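Kappa-carrageenase (Zobellia galactanivorans, PDB 5OCR) probably hydrolyses kappa-carrageenan, a sulfated galactan of red algae, through the glycoside hydrolase family 16 jelly-roll domain that makes up this chain. Local coordinates at residues Lys105-Asp110 and Lys198-Tyr203; Trp120-Phe125 and Thr134-Ile139. All blocks are in the same frame, centred on the assembly; numbering follows the deposited sequence. Where two conformers were deposited one is given.

Contact 1: residues Lys105-Asp110 and Lys198-Tyr203; sequences KIQGAD and KDFHIY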
# COMPACT_ATOMS: atom_id res chain seq x y z
N LYS A 105 -6.88 6.73 7.54
CA LYS A 105 -6.29 6.95 8.90
C LYS A 105 -5.81 5.60 9.44
O LYS A 105 -6.59 4.61 9.60
CB LYS A 105 -7.35 7.66 9.80
CG LYS A 105 -6.92 7.79 11.32
CD LYS A 105 -8.07 8.56 11.97
CE LYS A 105 -7.92 8.56 13.46
NZ LYS A 105 -9.22 9.16 13.88
N ILE A 106 -4.50 5.52 9.61
CA ILE A 106 -3.83 4.22 9.80
C ILE A 106 -2.86 4.23 10.96
O ILE A 106 -2.09 5.24 11.16
CB ILE A 106 -3.03 3.86 8.49
CG1 ILE A 106 -3.97 3.65 7.26
CG2 ILE A 106 -2.08 2.60 8.77
CD1 ILE A 106 -3.18 3.70 5.93
N GLN A 107 -2.87 3.13 11.74
CA GLN A 107 -1.76 2.95 12.66
C GLN A 107 -0.98 1.71 12.25
O GLN A 107 -1.56 0.71 11.83
CB GLN A 107 -2.39 2.68 14.06
CG GLN A 107 -1.34 2.24 15.12
CD GLN A 107 -1.90 2.26 16.55
OE1 GLN A 107 -2.71 3.15 16.95
NE2 GLN A 107 -1.56 1.22 17.30
N GLY A 108 0.33 1.80 12.38
CA GLY A 108 1.22 0.71 11.94
C GLY A 108 1.25 -0.45 12.91
O GLY A 108 0.40 -0.61 13.77
N ALA A 109 2.22 -1.32 12.69
CA ALA A 109 2.28 -2.63 13.38
C ALA A 109 3.34 -2.70 14.47
O ALA A 109 4.51 -2.23 14.32
CB ALA A 109 2.57 -3.73 12.33
N ASP A 110 2.97 -3.35 15.56
CA ASP A 110 3.91 -3.45 16.69
C ASP A 110 5.19 -4.26 16.52
O ASP A 110 6.15 -4.15 17.32
CB ASP A 110 3.17 -3.83 17.93
CG ASP A 110 2.62 -5.21 17.91
OD1 ASP A 110 2.88 -6.09 16.98
OD2 ASP A 110 1.87 -5.41 18.90
N LYS A 198 2.86 3.54 16.31
CA LYS A 198 2.31 3.66 17.67
C LYS A 198 0.96 4.35 17.77
O LYS A 198 0.31 4.21 18.80
CB LYS A 198 3.28 4.37 18.60
CG LYS A 198 4.49 3.45 18.85
CD LYS A 198 4.22 2.32 19.86
CE LYS A 198 5.49 1.51 20.11
NZ LYS A 198 6.40 2.43 20.84
N ASP A 199 0.55 5.11 16.75
CA ASP A 199 -0.67 5.92 16.84
C ASP A 199 -1.25 6.00 15.45
O ASP A 199 -0.51 5.74 14.45
CB ASP A 199 -0.40 7.35 17.36
CG ASP A 199 0.37 7.39 18.67
OD1 ASP A 199 1.64 7.64 18.67
OD2 ASP A 199 -0.25 7.09 19.68
N PHE A 200 -2.45 6.51 15.35
CA PHE A 200 -3.10 6.68 14.01
C PHE A 200 -2.68 7.99 13.43
O PHE A 200 -2.73 9.03 14.14
CB PHE A 200 -4.68 6.72 14.15
CG PHE A 200 -5.25 5.35 14.40
CD1 PHE A 200 -5.32 4.83 15.73
CD2 PHE A 200 -5.72 4.56 13.35
CE1 PHE A 200 -5.79 3.55 16.01
CE2 PHE A 200 -6.21 3.24 13.62
CZ PHE A 200 -6.29 2.76 14.97
N HIS A 201 -2.44 8.01 12.12
CA HIS A 201 -2.23 9.27 11.40
C HIS A 201 -2.93 9.24 10.10
O HIS A 201 -3.39 8.18 9.65
CB HIS A 201 -0.70 9.46 11.16
CG HIS A 201 0.04 9.57 12.46
ND1 HIS A 201 0.25 10.77 13.08
CD2 HIS A 201 0.55 8.60 13.29
CE1 HIS A 201 0.87 10.55 14.25
NE2 HIS A 201 1.07 9.20 14.36
N ILE A 202 -2.98 10.39 9.43
CA ILE A 202 -3.81 10.54 8.23
C ILE A 202 -2.91 10.61 7.04
O ILE A 202 -2.02 11.49 6.99
CB ILE A 202 -4.60 11.89 8.28
CG1 ILE A 202 -5.37 12.03 9.59
CG2 ILE A 202 -5.53 12.03 7.06
CD1 ILE A 202 -6.38 10.96 9.90
N TYR A 203 -3.15 9.69 6.09
CA TYR A 203 -2.31 9.60 4.90
C TYR A 203 -3.18 9.92 3.72
O TYR A 203 -4.19 9.23 3.49
CB TYR A 203 -1.65 8.19 4.82
CG TYR A 203 -0.79 7.88 6.02
CD1 TYR A 203 0.55 8.41 6.11
CD2 TYR A 203 -1.33 7.19 7.13
CE1 TYR A 203 1.30 8.11 7.18
CE2 TYR A 203 -0.55 6.94 8.28
CZ TYR A 203 0.77 7.45 8.26
OH TYR A 203 1.62 7.24 9.28
O HOH W 1 0.61 5.70 11.37
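One face of the F200 ring carries the CB of Q107, which stands over the ring centre, 3.7 Å from the centroid, in a CH-pi contact. K105 O lies at the edge of the same ring, near its plane. The Y203 ring instead turns its edge to I106 O, and a bound water lies close to the ring plane too. The two aromatics come from the segment leading into and along strand 200-207, which runs antiparallel to strand 100-107 within the beta-jelly-roll of this GH16 enzyme; strand 273-285 pairs with 100-107 as well.

I106 and H201 form the hydrogen-bonded pair: I106 N bonds to H201 O (2.9 Å) and H201 N returns the bond to I106 O. I106 O also takes a bond from the water, 2.7 Å from the water oxygen; the water in turn bonds to Y203 OH, so the phenol end is tied to the strand backbone. H201 ND1 bonds to D217 and its ring stacks on W194, which probably limits rotation of the imidazole.

Q107 leaves its backbone with CG opposite the N (chi1 171°) and stays extended, which carries its amide out past the CD1/CE1 rim of the F200 ring, the amide and ring planes 61° apart. K105 is equally stretched. Its CG passes 3.8 Å from F200 CB, and its NZ forms a salt bridge with D278, a ligand of a magnesium ion. At the rim of the F200 ring, Q107 OE1 comes within 3.2 Å of CE1.

Contact 2: residues Trp120-Phe125 and Thr134-Ile139; sequences WLYSDF and TVYSEI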
# COMPACT_ATOMS: atom_id res chain seq x y z
N TRP A 120 -2.57 2.23 -0.99
CA TRP A 120 -2.01 2.37 -2.34
C TRP A 120 -3.07 2.12 -3.37
O TRP A 120 -4.13 1.55 -3.06
CB TRP A 120 -0.78 1.45 -2.52
CG TRP A 120 -1.00 -0.02 -2.24
CD1 TRP A 120 -1.38 -0.65 -1.01
CD2 TRP A 120 -0.85 -1.11 -3.21
NE1 TRP A 120 -1.43 -1.99 -1.18
CE2 TRP A 120 -1.17 -2.34 -2.50
CE3 TRP A 120 -0.45 -1.17 -4.54
CZ2 TRP A 120 -1.05 -3.61 -3.12
CZ3 TRP A 120 -0.43 -2.45 -5.20
CH2 TRP A 120 -0.70 -3.64 -4.51
N LEU A 121 -2.82 2.60 -4.58
CA LEU A 121 -3.82 2.53 -5.69
C LEU A 121 -3.10 1.77 -6.79
O LEU A 121 -1.95 2.05 -7.07
CB LEU A 121 -4.21 3.95 -6.20
CG LEU A 121 -4.31 5.01 -5.05
CD1 LEU A 121 -4.49 6.42 -5.61
CD2 LEU A 121 -5.49 4.66 -4.13
N TYR A 122 -3.74 0.78 -7.47
CA TYR A 122 -3.00 0.10 -8.52
C TYR A 122 -3.98 -0.39 -9.58
O TYR A 122 -5.16 -0.64 -9.30
CB TYR A 122 -2.12 -1.05 -8.04
CG TYR A 122 -2.82 -2.33 -7.68
CD1 TYR A 122 -3.63 -2.41 -6.53
CD2 TYR A 122 -2.64 -3.45 -8.45
CE1 TYR A 122 -4.27 -3.60 -6.17
CE2 TYR A 122 -3.23 -4.64 -8.10
CZ TYR A 122 -4.06 -4.71 -6.98
OH TYR A 122 -4.66 -5.92 -6.72
N SER A 123 -3.47 -0.45 -10.83
CA SER A 123 -4.30 -0.95 -11.96
C SER A 123 -4.05 -2.37 -12.33
O SER A 123 -3.18 -3.03 -11.79
CB SER A 123 -3.98 -0.22 -13.25
OG SER A 123 -2.60 -0.38 -13.63
N ASP A 124 -4.84 -2.85 -13.31
CA ASP A 124 -4.39 -4.10 -13.91
C ASP A 124 -3.24 -3.87 -14.88
O ASP A 124 -2.70 -2.76 -14.98
CB ASP A 124 -5.57 -4.88 -14.52
CG ASP A 124 -6.23 -4.16 -15.68
OD1 ASP A 124 -5.71 -3.15 -16.20
OD2 ASP A 124 -7.33 -4.64 -16.10
N PHE A 125 -2.78 -4.94 -15.50
CA PHE A 125 -1.70 -4.83 -16.51
C PHE A 125 -2.36 -4.90 -17.85
O PHE A 125 -3.05 -5.90 -18.15
CB PHE A 125 -0.71 -6.02 -16.31
CG PHE A 125 0.19 -5.86 -15.08
CD1 PHE A 125 1.52 -5.43 -15.21
CD2 PHE A 125 -0.28 -6.18 -13.81
CE1 PHE A 125 2.35 -5.23 -14.10
CE2 PHE A 125 0.55 -6.00 -12.69
CZ PHE A 125 1.88 -5.54 -12.83
N THR A 134 1.16 3.47 -21.05
CA THR A 134 1.27 2.83 -19.70
C THR A 134 0.57 1.50 -19.69
O THR A 134 -0.58 1.44 -20.07
CB THR A 134 0.56 3.76 -18.69
OG1 THR A 134 1.24 5.01 -18.68
CG2 THR A 134 0.62 3.17 -17.23
N VAL A 135 1.29 0.46 -19.29
CA VAL A 135 0.76 -0.91 -19.10
C VAL A 135 0.17 -1.02 -17.69
O VAL A 135 -0.83 -1.68 -17.50
CB VAL A 135 1.99 -1.84 -19.26
CG1 VAL A 135 1.73 -3.29 -18.81
CG2 VAL A 135 2.45 -1.79 -20.73
N TYR A 136 0.84 -0.40 -16.71
CA TYR A 136 0.46 -0.63 -15.31
C TYR A 136 0.77 0.67 -14.56
O TYR A 136 1.83 1.27 -14.80
CB TYR A 136 1.35 -1.74 -14.75
CG TYR A 136 1.26 -1.89 -13.19
CD1 TYR A 136 0.19 -2.52 -12.63
CD2 TYR A 136 2.26 -1.36 -12.35
CE1 TYR A 136 0.10 -2.72 -11.21
CE2 TYR A 136 2.23 -1.58 -10.97
CZ TYR A 136 1.11 -2.17 -10.40
OH TYR A 136 1.05 -2.37 -9.00
N SER A 137 -0.15 1.09 -13.70
CA SER A 137 0.00 2.34 -12.90
C SER A 137 -0.15 2.00 -11.41
O SER A 137 -1.19 1.34 -11.06
CB SER A 137 -1.18 3.29 -13.25
OG SER A 137 -0.91 3.92 -14.48
N GLU A 138 0.78 2.48 -10.55
CA GLU A 138 0.64 2.22 -9.13
C GLU A 138 1.04 3.54 -8.43
O GLU A 138 2.10 4.03 -8.70
CB GLU A 138 1.58 1.13 -8.69
CG GLU A 138 1.53 0.95 -7.17
CD GLU A 138 2.44 -0.18 -6.72
OE1 GLU A 138 2.63 -1.15 -7.53
OE2 GLU A 138 2.95 -0.15 -5.55
N ILE A 139 0.19 4.03 -7.53
CA ILE A 139 0.52 5.15 -6.65
C ILE A 139 0.50 4.64 -5.19
O ILE A 139 -0.56 4.22 -4.65
CB ILE A 139 -0.58 6.27 -6.80
CG1 ILE A 139 -0.63 6.77 -8.26
CG2 ILE A 139 -0.22 7.39 -5.76
CD1 ILE A 139 -1.68 7.86 -8.47
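V135 O receives a CA-H...O contact from F125, CA to O 3.4 Å. With Y136, V135 forms a classic beta bulge opposite V167. The Y136 ring, its CG trans to the backbone N (chi1 168°), lies against F125 in an offset stack, centroids 4.3 Å apart and planes at 10°. S123 O approaches the edge of this ring, 3.3 Å from Y136 CE1, and Y136 OH makes a very short bond to E138 OE1. A leucine in place of Y136 would probably leave F125 without its stacking partner and the E138 carboxylate freer to turn.

S137 N finds the side-chain OG of S123 as its acceptor, in a nearly straight bond of 170°, and S137 O accepts from S123 N. This is the hairpin of strands 115-122 and 134-144 in the GH16 jelly-roll; S123 OG also donates to D124 O and is hydrogen-bonded to R231 NE. E138 lays its carboxylate obliquely beside the W120 indole, OE2 3.7 Å from CE3, and OE2 bonds to a glycerol. I139 and L121 exchange paired backbone bonds, and L121 CD1 rests 4.1 Å from I139 CB.

Contacts 1 and 2 lie on opposite sides of the chain's centre, their centres 24 Å and their nearest atoms about 7 Å apart. The chain passes directly from strand 100-107 of contact 1 to strand 115-122 of contact 2; the contacts do not touch, but their side chains pack on continuations of each other's strands: I106 on F119, Y203 on V142 and L144, I139 on C205 and V207. A jelly-roll thus couples distant strand pairs through its core. Contact 1 borders a magnesium site, about 7 Å from the K105 side chain. E138, about 3 Å from a glycerol probably left from crystallisation, begins a sequence matching the GH16 E-x-D-x-x-E signature, consistent with a place in the catalytic cleft.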